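Local coordinates for binary enterotoxin of Clostridium perfringens component a (Clostridium perfringens, PDB 5WTZ), which binds NAD and probably uses it to ADP-ribosylate actin, as the enzymatic component of a two-part, iota-like clostridial enterotoxin, at residues A[9-14]-A[91-96]; A[256-261]-A[338-343]; A[299-304]-A[358-363]. All coordinates share one frame; numbering follows the deposited sequence.

The chain carries two successive regions of the ADP-ribosyltransferase family; contacts 2 and 3 lie in the second, strand 92-98 in the first. Contact 1 sets the loop 9-14 against that strand, an outermost one of the first mixed sheet; strand 295-301 of contact 3 holds the same place in the second sheet, whose strand order is identical. Contacts 2 and 3 share the bound NAD. Their centres are about 14 Å apart, and they touch where Arg-299 NH1 lies 2.9 Å from Ser-342 O, probably a hydrogen bond. Contact 1 is remote: its centre is about 48 Å from that of contact 2 and about 37 Å from that of contact 3, across the chain's centre.

Contact 1 of 3, residues A[9-14]-A[91-96]; sequences PMDFAK and PLYVYY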
loop_
_atom_site.group_PDB
_atom_site.type_symbol
_atom_site.label_atom_id
_atom_site.label_comp_id
_atom_site.label_asym_id
_atom_site.label_seq_id
_atom_site.Cartn_x
_atom_site.Cartn_y
_atom_site.Cartn_z
ATOM N N PRO A 9 23.896 -20.075 -1.649
ATOM C CA PRO A 9 24.204 -18.715 -2.102
ATOM C C PRO A 9 23.129 -17.724 -1.683
ATOM O O PRO A 9 22.079 -18.115 -1.176
ATOM C CB PRO A 9 24.248 -18.852 -3.625
ATOM C CG PRO A 9 23.363 -20.026 -3.915
ATOM C CD PRO A 9 23.615 -20.978 -2.778
ATOM N N MET A 10 23.401 -16.442 -1.892
ATOM C CA MET A 10 22.412 -15.410 -1.653
ATOM C C MET A 10 21.389 -15.444 -2.787
ATOM O O MET A 10 20.185 -15.256 -2.572
ATOM C CB MET A 10 23.095 -14.046 -1.556
ATOM C CG MET A 10 22.219 -12.926 -1.062
ATOM S SD MET A 10 23.146 -11.379 -0.925
ATOM C CE MET A 10 24.094 -11.689 0.563
ATOM N N ASP A 11 21.896 -15.713 -3.990
ATOM C CA ASP A 11 21.117 -15.717 -5.229
ATOM C C ASP A 11 21.323 -17.032 -5.993
ATOM O O ASP A 11 22.405 -17.275 -6.531
ATOM C CB ASP A 11 21.528 -14.519 -6.092
ATOM C CG ASP A 11 20.540 -14.211 -7.202
ATOM O OD1 ASP A 11 19.735 -15.094 -7.581
ATOM O OD2 ASP A 11 20.573 -13.066 -7.706
ATOM N N PHE A 12 20.290 -17.878 -6.038
ATOM C CA PHE A 12 20.367 -19.170 -6.738
ATOM C C PHE A 12 20.479 -18.986 -8.247
ATOM O O PHE A 12 20.840 -19.919 -8.965
ATOM C CB PHE A 12 19.150 -20.048 -6.413
ATOM C CG PHE A 12 19.252 -20.746 -5.092
ATOM C CD1 PHE A 12 20.198 -21.734 -4.889
ATOM C CD2 PHE A 12 18.418 -20.398 -4.043
ATOM C CE1 PHE A 12 20.303 -22.373 -3.665
ATOM C CE2 PHE A 12 18.516 -21.029 -2.820
ATOM C CZ PHE A 12 19.458 -22.019 -2.629
ATOM N N ALA A 13 20.173 -17.775 -8.704
ATOM C CA ALA A 13 20.321 -17.372 -10.097
ATOM C C ALA A 13 19.633 -18.353 -11.053
ATOM O O ALA A 13 18.515 -18.108 -11.489
ATOM C CB ALA A 13 21.789 -17.224 -10.443
ATOM N N LYS A 14 20.295 -19.464 -11.362
ATOM C CA LYS A 14 19.733 -20.454 -12.285
ATOM C C LYS A 14 19.912 -21.884 -11.774
ATOM O O LYS A 14 19.465 -22.853 -12.402
ATOM C CB LYS A 14 20.369 -20.299 -13.663
ATOM C CG LYS A 14 20.119 -18.934 -14.280
ATOM C CD LYS A 14 20.537 -18.902 -15.735
ATOM C CE LYS A 14 19.963 -17.686 -16.444
ATOM N NZ LYS A 14 20.516 -17.559 -17.820
ATOM N N PRO A 91 19.991 -13.164 3.587
ATOM C CA PRO A 91 19.263 -12.689 2.405
ATOM C C PRO A 91 19.053 -13.725 1.296
ATOM O O PRO A 91 19.897 -14.604 1.068
ATOM C CB PRO A 91 20.148 -11.552 1.905
ATOM C CG PRO A 91 20.711 -10.990 3.151
ATOM C CD PRO A 91 21.021 -12.196 3.998
ATOM N N LEU A 92 17.915 -13.600 0.616
ATOM C CA LEU A 92 17.573 -14.452 -0.517
ATOM C C LEU A 92 17.005 -13.603 -1.650
ATOM O O LEU A 92 16.025 -12.885 -1.458
ATOM C CB LEU A 92 16.552 -15.520 -0.108
ATOM C CG LEU A 92 16.083 -16.479 -1.213
ATOM C CD1 LEU A 92 17.159 -17.499 -1.493
ATOM C CD2 LEU A 92 14.764 -17.164 -0.858
ATOM N N TYR A 93 17.609 -13.681 -2.831
ATOM C CA TYR A 93 17.004 -13.064 -4.007
ATOM C C TYR A 93 15.950 -13.989 -4.623
ATOM O O TYR A 93 16.147 -15.207 -4.735
ATOM C CB TYR A 93 18.063 -12.704 -5.046
ATOM C CG TYR A 93 19.033 -11.630 -4.639
ATOM C CD1 TYR A 93 20.184 -11.941 -3.926
ATOM C CD2 TYR A 93 18.820 -10.297 -4.988
ATOM C CE1 TYR A 93 21.079 -10.964 -3.566
ATOM C CE2 TYR A 93 19.720 -9.315 -4.631
ATOM C CZ TYR A 93 20.849 -9.660 -3.915
ATOM O OH TYR A 93 21.760 -8.705 -3.541
ATOM N N VAL A 94 14.821 -13.410 -5.013
ATOM C CA VAL A 94 13.752 -14.173 -5.630
ATOM C C VAL A 94 13.308 -13.494 -6.914
ATOM O O VAL A 94 13.686 -12.344 -7.165
ATOM C CB VAL A 94 12.557 -14.353 -4.680
ATOM C CG1 VAL A 94 12.954 -15.263 -3.520
ATOM C CG2 VAL A 94 12.045 -13.006 -4.179
ATOM N N TYR A 95 12.521 -14.214 -7.715
ATOM C CA TYR A 95 12.165 -13.807 -9.076
ATOM C C TYR A 95 10.669 -13.901 -9.343
ATOM O O TYR A 95 9.993 -14.807 -8.845
ATOM C CB TYR A 95 12.921 -14.670 -10.099
ATOM C CG TYR A 95 14.423 -14.561 -9.982
ATOM C CD1 TYR A 95 15.122 -15.321 -9.054
ATOM C CD2 TYR A 95 15.139 -13.689 -10.788
ATOM C CE1 TYR A 95 16.492 -15.222 -8.936
ATOM C CE2 TYR A 95 16.520 -13.595 -10.684
ATOM C CZ TYR A 95 17.188 -14.355 -9.750
ATOM O OH TYR A 95 18.561 -14.259 -9.624
ATOM N N TYR A 96 10.147 -12.955 -10.120
ATOM C CA TYR A 96 8.815 -13.093 -10.702
ATOM C C TYR A 96 8.602 -12.072 -11.804
ATOM O O TYR A 96 9.055 -10.924 -11.704
ATOM C CB TYR A 96 7.708 -12.960 -9.646
ATOM C CG TYR A 96 7.674 -11.643 -8.902
ATOM C CD1 TYR A 96 8.490 -11.418 -7.804
ATOM C CD2 TYR A 96 6.794 -10.638 -9.276
ATOM C CE1 TYR A 96 8.449 -10.205 -7.105
ATOM C CE2 TYR A 96 6.748 -9.439 -8.594
ATOM C CZ TYR A 96 7.566 -9.226 -7.515
ATOM O OH TYR A 96 7.493 -8.026 -6.851
HETATM O O HOH W 1 17.286 -17.673 -4.667
#
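An Asx turn at Asp-11 docks against Tyr-93 and Tyr-95 of strand 92-98, so that the loop 9-14 runs along the strand in roughly the same direction. The turn is closed by Ala-13 N, 2.9 Å from Asp-11 OD1 and approaching from above the carboxylate plane. Tyr-95 OH donates to the same OD1 over a very short 2.5 Å, with OD1 lying at the edge of the tyrosine ring. Asp-11 CG stands anti to the backbone N (chi1 -164°), which carries the carboxylate across to the strand; its other oxygen, OD2, is hydrogen-bonded to His-159 NE2 on the adjacent strand 156-162. One residue earlier, Met-10 O accepts from Tyr-93 N at 3.0 Å, with an N-H...O angle of 165°. The Met-10 side chain reaches the edge of the Tyr-93 ring: CG touches CE1 at 3.4 Å, and SD makes a Met-aromatic contact 4.7 Å from the ring centroid. Pro-91 CB packs on Met-10 CG at 3.9 Å. A water donates to Tyr-93 O and accepts weakly from Phe-12 N. Phe-12 CE2 also meets Leu-92 CD1, and both side chains touch Trp-22 of helix 16-31. On its other side strand 92-98 pairs with strand 156-162, whose His-159 stacks with Tyr-93 and Tyr-95.

Contact 2 of 3, residues A[256-261]-A[338-343]; sequences AINKYL and KTFIST. With NAD (nicotinamide-adenine-dinucleotide), chain B.
The Phe-340 ring receives Ile-257 CG2 at its edge, in its plane, 3.7 Å from CE2, and Asn-258 OD1 also lies near the ring plane at the edge. Leu-261 CD1 comes in at a slant and touches Phe-340 CD2 at 3.5 Å. One helix, 240-263, thus supplies all three neighbours, while Ile-282 of helix 272-286 and an edge-to-face His-389 ring add to the surroundings of the phenylalanine. The second flat group, the Asn-258 amide, works in two directions. Its OD1 takes a weak hydrogen bond from Phe-340 N (3.1 Å), which ties the helix to the chain just before strand 341-344. Its ND2 donates almost straight to phosphate oxygen O1A of NAD, 3.0 Å away with an N-H...O angle of 171°, and has a second partner in Tyr-249 OH. The bonds to Phe-340 and NAD, the first of them weak, probably settle which way the amide faces. Thr-339 packs against the helix with CG2, 3.3 Å from Asn-258 O, and turns its hydroxyl the other way: chi1 of 43° sets OG1 between the backbone N and the carbonyl carbon, facing the adenine. There Thr-339 OG1 accepts from NAD N6A at 2.9 Å. Lys-338 lies more openly, its CE 3.5 Å from Leu-261 O. Farther along, Ser-342 O and Thr-343 O come close to the nicotinamide ring, and Ser-342 OG bonds to Glu-384. Ser-342 and Thr-343 appear to correspond to the first two residues of the STS motif of R-S-E type ADP-ribosyltransferases, consistent with their NAD pocket.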
loop_
_atom_site.group_PDB
_atom_site.type_symbol
_atom_site.label_atom_id
_atom_site.label_comp_id
_atom_site.label_asym_id
_atom_site.label_seq_id
_atom_site.Cartn_x
_atom_site.Cartn_y
_atom_site.Cartn_z
ATOM N N ALA A 256 -16.041 24.579 6.689
ATOM C CA ALA A 256 -15.855 25.967 6.259
ATOM C C ALA A 256 -14.383 26.258 5.960
ATOM O O ALA A 256 -14.068 27.013 5.032
ATOM C CB ALA A 256 -16.378 26.929 7.309
ATOM N N ILE A 257 -13.488 25.667 6.752
ATOM C CA ILE A 257 -12.054 25.944 6.641
ATOM C C ILE A 257 -11.505 25.387 5.334
ATOM O O ILE A 257 -10.848 26.109 4.575
ATOM C CB ILE A 257 -11.275 25.361 7.838
ATOM C CG1 ILE A 257 -11.518 26.217 9.086
ATOM C CG2 ILE A 257 -9.763 25.271 7.540
ATOM C CD1 ILE A 257 -11.055 25.553 10.364
ATOM N N ASN A 258 -11.796 24.124 5.048
ATOM C CA ASN A 258 -11.271 23.521 3.828
ATOM C C ASN A 258 -11.975 24.108 2.593
ATOM O O ASN A 258 -11.343 24.289 1.562
ATOM C CB ASN A 258 -11.363 21.986 3.892
ATOM C CG ASN A 258 -10.257 21.374 4.770
ATOM O OD1 ASN A 258 -9.193 21.976 4.970
ATOM N ND2 ASN A 258 -10.498 20.173 5.283
ATOM N N LYS A 259 -13.252 24.463 2.712
ATOM C CA LYS A 259 -13.941 25.182 1.629
ATOM C C LYS A 259 -13.243 26.500 1.270
ATOM O O LYS A 259 -13.073 26.830 0.096
ATOM C CB LYS A 259 -15.393 25.473 1.994
ATOM C CG LYS A 259 -16.404 24.399 1.608
ATOM C CD LYS A 259 -17.806 24.840 2.055
ATOM C CE LYS A 259 -18.891 23.816 1.739
ATOM N NZ LYS A 259 -20.245 24.438 1.909
ATOM N N TYR A 260 -12.856 27.259 2.287
ATOM C CA TYR A 260 -12.190 28.529 2.069
ATOM C C TYR A 260 -10.816 28.334 1.437
ATOM O O TYR A 260 -10.430 29.064 0.525
ATOM C CB TYR A 260 -12.046 29.288 3.377
ATOM C CG TYR A 260 -11.341 30.601 3.191
ATOM C CD1 TYR A 260 -12.011 31.695 2.667
ATOM C CD2 TYR A 260 -9.994 30.741 3.510
ATOM C CE1 TYR A 260 -11.366 32.904 2.482
ATOM C CE2 TYR A 260 -9.339 31.941 3.324
ATOM C CZ TYR A 260 -10.033 33.018 2.812
ATOM O OH TYR A 260 -9.391 34.215 2.623
ATOM N N LEU A 261 -10.071 27.362 1.945
ATOM C CA LEU A 261 -8.750 27.059 1.405
ATOM C C LEU A 261 -8.842 26.616 -0.053
ATOM O O LEU A 261 -7.965 26.924 -0.858
ATOM C CB LEU A 261 -8.057 25.975 2.240
ATOM C CG LEU A 261 -7.373 26.404 3.545
ATOM C CD1 LEU A 261 -6.861 25.207 4.315
ATOM C CD2 LEU A 261 -6.236 27.385 3.290
ATOM N N LYS A 338 -4.672 22.101 -1.749
ATOM C CA LYS A 338 -4.776 23.395 -1.085
ATOM C C LYS A 338 -5.314 23.275 0.343
ATOM O O LYS A 338 -5.098 24.151 1.176
ATOM C CB LYS A 338 -5.673 24.335 -1.902
ATOM C CG LYS A 338 -5.187 24.552 -3.347
ATOM C CD LYS A 338 -6.114 25.483 -4.122
ATOM C CE LYS A 338 -5.917 26.923 -3.680
ATOM N NZ LYS A 338 -6.714 27.885 -4.487
ATOM N N THR A 339 -6.009 22.179 0.614
ATOM C CA THR A 339 -6.722 21.984 1.873
ATOM C C THR A 339 -5.838 21.348 2.944
ATOM O O THR A 339 -4.787 20.786 2.621
ATOM C CB THR A 339 -7.959 21.077 1.647
ATOM O OG1 THR A 339 -7.579 19.984 0.803
ATOM C CG2 THR A 339 -9.115 21.859 0.993
ATOM N N PHE A 340 -6.241 21.452 4.214
ATOM C CA PHE A 340 -5.700 20.565 5.232
ATOM C C PHE A 340 -6.189 19.174 4.864
ATOM O O PHE A 340 -7.309 19.014 4.357
ATOM C CB PHE A 340 -6.161 20.907 6.659
ATOM C CG PHE A 340 -5.698 22.251 7.168
ATOM C CD1 PHE A 340 -4.370 22.453 7.547
ATOM C CD2 PHE A 340 -6.579 23.301 7.275
ATOM C CE1 PHE A 340 -3.943 23.677 8.013
ATOM C CE2 PHE A 340 -6.159 24.543 7.751
ATOM C CZ PHE A 340 -4.827 24.732 8.108
ATOM N N ILE A 341 -5.376 18.166 5.146
ATOM C CA ILE A 341 -5.750 16.787 4.831
ATOM C C ILE A 341 -6.034 15.963 6.095
ATOM O O ILE A 341 -5.112 15.639 6.866
ATOM C CB ILE A 341 -4.669 16.058 4.013
ATOM C CG1 ILE A 341 -4.094 16.976 2.936
ATOM C CG2 ILE A 341 -5.257 14.749 3.432
ATOM C CD1 ILE A 341 -2.968 16.317 2.123
ATOM N N SER A 342 -7.312 15.649 6.302
ATOM C CA SER A 342 -7.738 14.715 7.342
ATOM C C SER A 342 -7.500 13.258 6.906
ATOM O O SER A 342 -8.117 12.738 5.954
ATOM C CB SER A 342 -9.212 14.933 7.708
ATOM O OG SER A 342 -9.366 16.027 8.611
ATOM N N THR A 343 -6.589 12.599 7.603
ATOM C CA THR A 343 -6.263 11.200 7.305
ATOM C C THR A 343 -6.412 10.360 8.557
ATOM O O THR A 343 -6.384 10.878 9.666
ATOM C CB THR A 343 -4.818 10.999 6.760
ATOM O OG1 THR A 343 -3.875 11.024 7.842
ATOM C CG2 THR A 343 -4.448 12.052 5.724
HETATM P PA NAD B . -12.987 17.490 4.111
HETATM O O1A NAD B . -13.115 18.951 4.470
HETATM O O2A NAD B . -11.653 16.919 3.733
HETATM O O5B NAD B . -13.996 17.134 2.905
HETATM C C5B NAD B . -15.305 17.703 2.783
HETATM C C4B NAD B . -15.722 17.688 1.325
HETATM O O4B NAD B . -14.816 18.528 0.599
HETATM C C3B NAD B . -15.641 16.290 0.719
HETATM O O3B NAD B . -16.735 16.127 -0.198
HETATM C C2B NAD B . -14.312 16.310 -0.024
HETATM O O2B NAD B . -14.301 15.435 -1.157
HETATM C C1B NAD B . -14.160 17.772 -0.425
HETATM N N9A NAD B . -12.725 18.121 -0.462
HETATM C C8A NAD B . -11.841 18.012 0.547
HETATM N N7A NAD B . -10.603 18.412 0.144
HETATM C C5A NAD B . -10.702 18.756 -1.146
HETATM C C6A NAD B . -9.784 19.264 -2.185
HETATM N N6A NAD B . -8.479 19.472 -1.900
HETATM N N1A NAD B . -10.287 19.486 -3.424
HETATM C C2A NAD B . -11.585 19.288 -3.711
HETATM N N3A NAD B . -12.479 18.841 -2.808
HETATM C C4A NAD B . -12.093 18.556 -1.542
HETATM O O3 NAD B . -13.546 16.666 5.368
HETATM P PN NAD B . -13.984 15.121 5.459
HETATM O O1N NAD B . -12.748 14.274 5.253
HETATM O O2N NAD B . -15.218 14.926 4.609
HETATM O O5D NAD B . -14.438 15.085 7.002
HETATM C C5D NAD B . -13.570 15.509 8.052
HETATM C C4D NAD B . -14.124 15.021 9.378
HETATM O O4D NAD B . -13.905 13.614 9.493
HETATM C C3D NAD B . -13.352 15.637 10.528
HETATM O O3D NAD B . -14.197 15.590 11.692
HETATM C C2D NAD B . -12.185 14.691 10.705
HETATM O O2D NAD B . -11.692 14.706 12.049
HETATM C C1D NAD B . -12.765 13.335 10.297
HETATM N N1N NAD B . -11.826 12.489 9.532
HETATM C C2N NAD B . -12.092 12.134 8.259
HETATM C C3N NAD B . -11.195 11.330 7.545
HETATM C C7N NAD B . -11.466 10.910 6.126
HETATM O O7N NAD B . -12.174 11.585 5.369
HETATM N N7N NAD B . -10.928 9.761 5.752
HETATM C C4N NAD B . -10.027 10.870 8.141
HETATM C C5N NAD B . -9.777 11.251 9.450
HETATM C C6N NAD B . -10.698 12.061 10.119
#

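Contact 3 of 3, residues A[299-304]-A[358-363]; sequences RRMGPN and LILRLH. With NAD (nicotinamide-adenine-dinucleotide), chain B.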
loop_
_atom_site.group_PDB
_atom_site.type_symbol
_atom_site.label_atom_id
_atom_site.label_comp_id
_atom_site.label_asym_id
_atom_site.label_seq_id
_atom_site.Cartn_x
_atom_site.Cartn_y
_atom_site.Cartn_z
ATOM N N ARG A 299 -7.228 7.813 3.668
ATOM C CA ARG A 299 -8.278 8.823 3.595
ATOM C C ARG A 299 -9.404 8.309 2.713
ATOM O O ARG A 299 -9.150 7.810 1.617
ATOM C CB ARG A 299 -7.744 10.153 3.042
ATOM C CG ARG A 299 -8.822 11.243 2.953
ATOM C CD ARG A 299 -8.253 12.604 2.501
ATOM N NE ARG A 299 -9.365 13.425 2.034
ATOM C CZ ARG A 299 -10.256 13.999 2.835
ATOM N NH1 ARG A 299 -10.134 13.894 4.163
ATOM N NH2 ARG A 299 -11.266 14.699 2.321
ATOM N N ARG A 300 -10.631 8.407 3.214
ATOM C CA ARG A 300 -11.817 8.185 2.404
ATOM C C ARG A 300 -12.114 9.501 1.706
ATOM O O ARG A 300 -12.521 10.479 2.340
ATOM C CB ARG A 300 -12.970 7.702 3.277
ATOM C CG ARG A 300 -12.621 6.423 4.061
ATOM C CD ARG A 300 -12.197 5.299 3.101
ATOM N NE ARG A 300 -11.628 4.108 3.750
ATOM C CZ ARG A 300 -12.063 2.866 3.538
ATOM N NH1 ARG A 300 -13.100 2.651 2.745
ATOM N NH2 ARG A 300 -11.493 1.832 4.140
ATOM N N MET A 301 -11.834 9.556 0.409
ATOM C CA MET A 301 -11.882 10.813 -0.332
ATOM C C MET A 301 -13.220 10.923 -1.044
ATOM O O MET A 301 -13.767 9.922 -1.501
ATOM C CB MET A 301 -10.733 10.900 -1.354
ATOM C CG MET A 301 -9.343 10.511 -0.815
ATOM S SD MET A 301 -8.102 10.374 -2.130
ATOM C CE MET A 301 -7.707 12.067 -2.400
ATOM N N GLY A 302 -13.755 12.134 -1.133
ATOM C CA GLY A 302 -14.934 12.367 -1.948
ATOM C C GLY A 302 -14.547 12.576 -3.406
ATOM O O GLY A 302 -13.380 12.867 -3.708
ATOM N N PRO A 303 -15.520 12.463 -4.322
ATOM C CA PRO A 303 -15.223 12.574 -5.758
ATOM C C PRO A 303 -14.640 13.933 -6.168
ATOM O O PRO A 303 -13.826 13.965 -7.098
ATOM C CB PRO A 303 -16.592 12.352 -6.411
ATOM C CG PRO A 303 -17.598 12.736 -5.339
ATOM C CD PRO A 303 -16.954 12.210 -4.083
ATOM N N ASN A 304 -15.043 15.017 -5.503
ATOM C CA ASN A 304 -14.535 16.363 -5.813
ATOM C C ASN A 304 -13.016 16.447 -5.801
ATOM O O ASN A 304 -12.429 17.289 -6.482
ATOM C CB ASN A 304 -15.053 17.417 -4.826
ATOM C CG ASN A 304 -16.538 17.677 -4.930
ATOM O OD1 ASN A 304 -17.068 18.509 -4.179
ATOM N ND2 ASN A 304 -17.226 16.985 -5.846
ATOM N N LEU A 358 -13.179 6.275 -3.166
ATOM C CA LEU A 358 -11.787 6.608 -3.397
ATOM C C LEU A 358 -11.031 6.519 -2.083
ATOM O O LEU A 358 -11.225 7.339 -1.179
ATOM C CB LEU A 358 -11.676 8.005 -4.022
ATOM C CG LEU A 358 -12.304 8.170 -5.417
ATOM C CD1 LEU A 358 -12.405 9.637 -5.797
ATOM C CD2 LEU A 358 -11.527 7.392 -6.486
ATOM N N ILE A 359 -10.167 5.520 -1.981
ATOM C CA ILE A 359 -9.410 5.272 -0.759
ATOM C C ILE A 359 -7.937 5.643 -0.925
ATOM O O ILE A 359 -7.162 4.933 -1.585
ATOM C CB ILE A 359 -9.511 3.796 -0.328
ATOM C CG1 ILE A 359 -10.975 3.354 -0.301
ATOM C CG2 ILE A 359 -8.816 3.586 1.014
ATOM C CD1 ILE A 359 -11.180 1.847 -0.085
ATOM N N LEU A 360 -7.553 6.765 -0.326
ATOM C CA LEU A 360 -6.157 7.189 -0.328
ATOM C C LEU A 360 -5.339 6.243 0.534
ATOM O O LEU A 360 -5.711 5.947 1.667
ATOM C CB LEU A 360 -6.021 8.624 0.184
ATOM C CG LEU A 360 -4.635 9.238 -0.041
ATOM C CD1 LEU A 360 -4.354 9.373 -1.531
ATOM C CD2 LEU A 360 -4.550 10.599 0.686
ATOM N N ARG A 361 -4.254 5.717 -0.024
ATOM C CA ARG A 361 -3.261 5.027 0.796
ATOM C C ARG A 361 -1.960 5.788 0.642
ATOM O O ARG A 361 -1.211 5.586 -0.323
ATOM C CB ARG A 361 -3.114 3.551 0.400
ATOM C CG ARG A 361 -2.093 2.785 1.263
ATOM C CD ARG A 361 -2.310 1.264 1.244
ATOM N NE ARG A 361 -2.104 0.704 -0.097
ATOM C CZ ARG A 361 -2.327 -0.567 -0.433
ATOM N NH1 ARG A 361 -2.787 -1.433 0.459
ATOM N NH2 ARG A 361 -2.121 -0.971 -1.680
ATOM N N LEU A 362 -1.726 6.686 1.597
ATOM C CA LEU A 362 -0.703 7.723 1.485
ATOM C C LEU A 362 0.587 7.367 2.207
ATOM O O LEU A 362 0.579 7.075 3.411
ATOM C CB LEU A 362 -1.244 9.042 2.038
ATOM C CG LEU A 362 -0.301 10.252 1.976
ATOM C CD1 LEU A 362 0.007 10.702 0.503
ATOM C CD2 LEU A 362 -0.869 11.385 2.840
ATOM N N HIS A 363 1.687 7.412 1.472
ATOM C CA HIS A 363 3.028 7.309 2.045
ATOM C C HIS A 363 3.411 8.687 2.565
ATOM O O HIS A 363 3.687 9.589 1.770
ATOM C CB HIS A 363 4.042 6.824 1.005
ATOM C CG HIS A 363 5.437 6.675 1.540
ATOM N ND1 HIS A 363 6.536 6.560 0.720
ATOM C CD2 HIS A 363 5.908 6.624 2.807
ATOM C CE1 HIS A 363 7.629 6.450 1.459
ATOM N NE2 HIS A 363 7.275 6.493 2.728
HETATM P PA NAD B . -12.987 17.490 4.111
HETATM O O1A NAD B . -13.115 18.951 4.470
HETATM O O2A NAD B . -11.653 16.919 3.733
HETATM O O5B NAD B . -13.996 17.134 2.905
HETATM C C5B NAD B . -15.305 17.703 2.783
HETATM C C4B NAD B . -15.722 17.688 1.325
HETATM O O4B NAD B . -14.816 18.528 0.599
HETATM C C3B NAD B . -15.641 16.290 0.719
HETATM O O3B NAD B . -16.735 16.127 -0.198
HETATM C C2B NAD B . -14.312 16.310 -0.024
HETATM O O2B NAD B . -14.301 15.435 -1.157
HETATM C C1B NAD B . -14.160 17.772 -0.425
HETATM N N9A NAD B . -12.725 18.121 -0.462
HETATM C C8A NAD B . -11.841 18.012 0.547
HETATM N N7A NAD B . -10.603 18.412 0.144
HETATM C C5A NAD B . -10.702 18.756 -1.146
HETATM C C6A NAD B . -9.784 19.264 -2.185
HETATM N N6A NAD B . -8.479 19.472 -1.900
HETATM N N1A NAD B . -10.287 19.486 -3.424
HETATM C C2A NAD B . -11.585 19.288 -3.711
HETATM N N3A NAD B . -12.479 18.841 -2.808
HETATM C C4A NAD B . -12.093 18.556 -1.542
HETATM O O3 NAD B . -13.546 16.666 5.368
HETATM P PN NAD B . -13.984 15.121 5.459
HETATM O O1N NAD B . -12.748 14.274 5.253
HETATM O O2N NAD B . -15.218 14.926 4.609
HETATM O O5D NAD B . -14.438 15.085 7.002
HETATM C C5D NAD B . -13.570 15.509 8.052
HETATM C C4D NAD B . -14.124 15.021 9.378
HETATM O O4D NAD B . -13.905 13.614 9.493
HETATM C C3D NAD B . -13.352 15.637 10.528
HETATM O O3D NAD B . -14.197 15.590 11.692
HETATM C C2D NAD B . -12.185 14.691 10.705
HETATM O O2D NAD B . -11.692 14.706 12.049
HETATM C C1D NAD B . -12.765 13.335 10.297
HETATM N N1N NAD B . -11.826 12.489 9.532
HETATM C C2N NAD B . -12.092 12.134 8.259
HETATM C C3N NAD B . -11.195 11.330 7.545
HETATM C C7N NAD B . -11.466 10.910 6.126
HETATM O O7N NAD B . -12.174 11.585 5.369
HETATM N N7N NAD B . -10.928 9.761 5.752
HETATM C C4N NAD B . -10.027 10.870 8.141
HETATM C C5N NAD B . -9.777 11.251 9.450
HETATM C C6N NAD B . -10.698 12.061 10.119
#
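Arg-299 and Leu-360 form a hydrogen-bonded antiparallel pair joining strand 295-301, at the border of the second mixed sheet, to strand 358-364. Arg-299 N reaches Leu-360 O at 3.1 Å, and Leu-360 N returns the bond to Arg-299 O at 2.7 Å, in the carbonyl plane. Met-301 N adds a straight bond to Leu-358 O, 2.8 Å long. Between them Arg-300 and Ile-359 make a non-hydrogen-bonded pair. Their side chains run alongside each other, and Ile-359 CD1 lies over one face of the Arg-300 guanidinium, 3.5 Å from NH1; a bend at chi2 (-57°) lays the guanidinium alongside the isoleucine, and NH2 bonds to Ser-347 O and Phe-61 O. On the face of Arg-299 and Leu-360, Met-301 SD packs diagonally on Leu-360 CB at 3.6 Å, with Tyr-393 touching both side chains. From CG to NE the Arg-299 chain is extended, which carries the guanidinium off the sheet to the NAD diphosphate: Arg-299 NH1 donates to NAD O1N at 2.9 Å, and Arg-299 NH2 makes a short but bent, weak bond to O2A at 2.7 Å. Gly-302, lacking a side chain, lets its CA come within 3.2 Å of O2B of the adenosine ribose of NAD. With NE in a salt bridge to Glu-305 and NH1 also bonded to Ser-342 O, the Arg-299 guanidinium is gripped from several sides, and its charge probably offsets that of the diphosphate.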